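Local coordinates for putative cell adhesion protein (Bacteroides fragilis, PDB 4H40) that is a fimbrillin-like protein that probably serves as a pilus subunit in cell adhesion, at residues Tyr115-Leu120 with Thr153-Thr158. Numbering follows the deposited sequence.
Sequences YYFRIL and TAVTIT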
loop_
_atom_site.group_PDB
_atom_site.type_symbol
_atom_site.label_atom_id
_atom_site.label_comp_id
_atom_site.label_asym_id
_atom_site.label_seq_id
_atom_site.Cartn_x
_atom_site.Cartn_y
_atom_site.Cartn_z
ATOM N N TYR B 115 -7.905 21.745 42.869
ATOM C CA TYR B 115 -8.270 22.053 41.492
ATOM C C TYR B 115 -7.815 20.972 40.510
ATOM O O TYR B 115 -6.759 20.370 40.693
ATOM C CB TYR B 115 -7.621 23.390 41.061
ATOM C CG TYR B 115 -7.935 24.566 41.954
ATOM C CD1 TYR B 115 -9.055 25.360 41.725
ATOM C CD2 TYR B 115 -7.100 24.900 43.016
ATOM C CE1 TYR B 115 -9.350 26.448 42.551
ATOM C CE2 TYR B 115 -7.387 25.981 43.850
ATOM C CZ TYR B 115 -8.509 26.759 43.610
ATOM O OH TYR B 115 -8.783 27.833 44.426
ATOM N N TYR B 116 -8.591 20.772 39.441
ATOM C CA TYR B 116 -8.240 19.890 38.332
ATOM C C TYR B 116 -7.669 20.762 37.254
ATOM O O TYR B 116 -8.097 21.907 37.126
ATOM C CB TYR B 116 -9.466 19.129 37.810
ATOM C CG TYR B 116 -9.896 17.982 38.696
ATOM C CD1 TYR B 116 -9.251 16.748 38.632
ATOM C CD2 TYR B 116 -10.977 18.111 39.561
ATOM C CE1 TYR B 116 -9.653 15.681 39.432
ATOM C CE2 TYR B 116 -11.397 17.048 40.357
ATOM C CZ TYR B 116 -10.729 15.834 40.292
ATOM O OH TYR B 116 -11.129 14.776 41.074
ATOM N N PHE B 117 -6.702 20.272 36.488
ATOM C CA PHE B 117 -6.173 21.107 35.423
ATOM C C PHE B 117 -5.865 20.282 34.182
ATOM O O PHE B 117 -5.447 19.123 34.262
ATOM C CB PHE B 117 -4.959 21.971 35.871
ATOM C CG PHE B 117 -3.716 21.227 36.300
ATOM C CD1 PHE B 117 -3.564 20.795 37.609
ATOM C CD2 PHE B 117 -2.687 20.973 35.395
ATOM C CE1 PHE B 117 -2.423 20.073 38.000
ATOM C CE2 PHE B 117 -1.539 20.259 35.788
ATOM C CZ PHE B 117 -1.413 19.820 37.091
ATOM N N ARG B 118 -6.131 20.894 33.027
ATOM C CA ARG B 118 -5.882 20.334 31.703
ATOM C C ARG B 118 -4.982 21.286 30.936
ATOM O O ARG B 118 -4.906 22.478 31.266
ATOM C CB ARG B 118 -7.189 20.069 30.935
ATOM C CG ARG B 118 -8.141 19.142 31.654
ATOM C CD ARG B 118 -9.075 18.457 30.696
ATOM N NE ARG B 118 -9.283 17.084 31.135
ATOM C CZ ARG B 118 -9.151 16.012 30.366
ATOM N NH1 ARG B 118 -8.873 16.137 29.079
ATOM N NH2 ARG B 118 -9.325 14.808 30.872
ATOM N N ILE B 119 -4.265 20.750 29.939
ATOM C CA ILE B 119 -3.334 21.510 29.103
ATOM C C ILE B 119 -3.703 21.326 27.660
ATOM O O ILE B 119 -4.135 20.243 27.259
ATOM C CB ILE B 119 -1.826 21.115 29.320
ATOM C CG1 ILE B 119 -1.456 20.686 30.763
ATOM C CG2 ILE B 119 -0.849 22.143 28.712
ATOM C CD1 ILE B 119 -1.517 21.736 31.784
ATOM N N LEU B 120 -3.476 22.382 26.879
ATOM C CA LEU B 120 -3.639 22.460 25.428
ATOM C C LEU B 120 -2.431 23.162 24.854
ATOM O O LEU B 120 -1.931 24.115 25.466
ATOM C CB LEU B 120 -4.913 23.228 25.041
ATOM C CG LEU B 120 -6.232 22.660 25.489
ATOM C CD1 LEU B 120 -7.219 23.748 25.664
ATOM C CD2 LEU B 120 -6.769 21.634 24.511
ATOM N N THR B 153 -4.669 15.611 36.150
ATOM C CA THR B 153 -4.296 15.554 37.556
ATOM C C THR B 153 -4.935 16.681 38.335
ATOM O O THR B 153 -5.396 17.682 37.778
ATOM C CB THR B 153 -2.766 15.567 37.724
ATOM O OG1 THR B 153 -2.188 16.592 36.908
ATOM C CG2 THR B 153 -2.144 14.230 37.392
ATOM N N ALA B 154 -4.995 16.481 39.644
ATOM C CA ALA B 154 -5.483 17.459 40.594
ATOM C C ALA B 154 -4.294 18.035 41.351
ATOM O O ALA B 154 -3.249 17.377 41.481
ATOM C CB ALA B 154 -6.483 16.824 41.544
ATOM N N VAL B 155 -4.436 19.283 41.800
ATOM C CA VAL B 155 -3.422 19.999 42.580
ATOM C C VAL B 155 -4.091 20.614 43.796
ATOM O O VAL B 155 -5.203 21.131 43.688
ATOM C CB VAL B 155 -2.638 21.054 41.736
ATOM C CG1 VAL B 155 -3.557 22.127 41.128
ATOM C CG2 VAL B 155 -1.496 21.684 42.544
ATOM N N THR B 156 -3.424 20.533 44.946
ATOM C CA THR B 156 -3.906 21.160 46.174
ATOM C C THR B 156 -2.983 22.338 46.463
ATOM O O THR B 156 -1.772 22.161 46.578
ATOM C CB THR B 156 -4.002 20.154 47.324
ATOM O OG1 THR B 156 -4.855 19.083 46.927
ATOM C CG2 THR B 156 -4.541 20.785 48.601
ATOM N N ILE B 157 -3.556 23.537 46.533
ATOM C CA ILE B 157 -2.814 24.762 46.812
ATOM C C ILE B 157 -2.986 25.086 48.302
ATOM O O ILE B 157 -4.112 25.114 48.807
ATOM C CB ILE B 157 -3.247 25.916 45.864
ATOM C CG1 ILE B 157 -3.074 25.483 44.389
ATOM C CG2 ILE B 157 -2.445 27.190 46.150
ATOM C CD1 ILE B 157 -3.764 26.333 43.363
ATOM N N THR B 158 -1.859 25.274 49.011
ATOM C CA THR B 158 -1.829 25.559 50.455
ATOM C C THR B 158 -1.539 27.039 50.730
ATOM O O THR B 158 -0.896 27.707 49.923
ATOM C CB THR B 158 -0.795 24.665 51.156
ATOM O OG1 THR B 158 0.424 24.673 50.408
ATOM C CG2 THR B 158 -1.283 23.229 51.331
#
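Tyr115 and Val155 face each other as an antiparallel hydrogen-bonded pair, an example of how a short edge strand is joined to a longer one by few bonds. Tyr115 N donates to Val155 O at 2.9 Å, and Val155 N returns a bond to Tyr115 O at 2.8 Å, both nearly straight. Phe117 N reaches Thr153 O at 3.2 Å, a longer bond that loosely continues the pairing as the strands diverge; their directions make an angle of 133°.

The packed face carries Tyr115, Phe117, Thr153, Val155 and Ile157. The Ile157 side chain lies across that of Tyr115 at about a right angle, its CD1 3.6 Å from Tyr115 CD2, while the phenolic OH is hydrogen-bonded to Lys111 O. With CG set between its own backbone N and carbonyl carbon (chi1 63°), the Phe117 ring swings over to the partner strand. There its CD1 lies 3.8 Å from Val155 CG1, and its CZ lies 3.3 Å from Thr153 OG1. Leu172 of strand 169-173 packs against both Phe117 and Val155, and Val14 and Ile16 extend the layer around Ile157.

The other face is much looser. Tyr116 and Ala154 form the non-hydrogen-bonded pair, yet their side chains share little more than the approach of Tyr116 CE1 to Ala154 CB at 4.0 Å. Ala154 and Thr156 are exposed there, and Lys66 makes a cation-pi contact with Tyr116. On its other side, strand 113-121 pairs with strand 56-62, so the arrangement is an antiparallel edge-strand pairing in a twisted beta-sheet of the fimbrillin-like fold, packed on the Tyr115/Phe117 face and open beside Ala154.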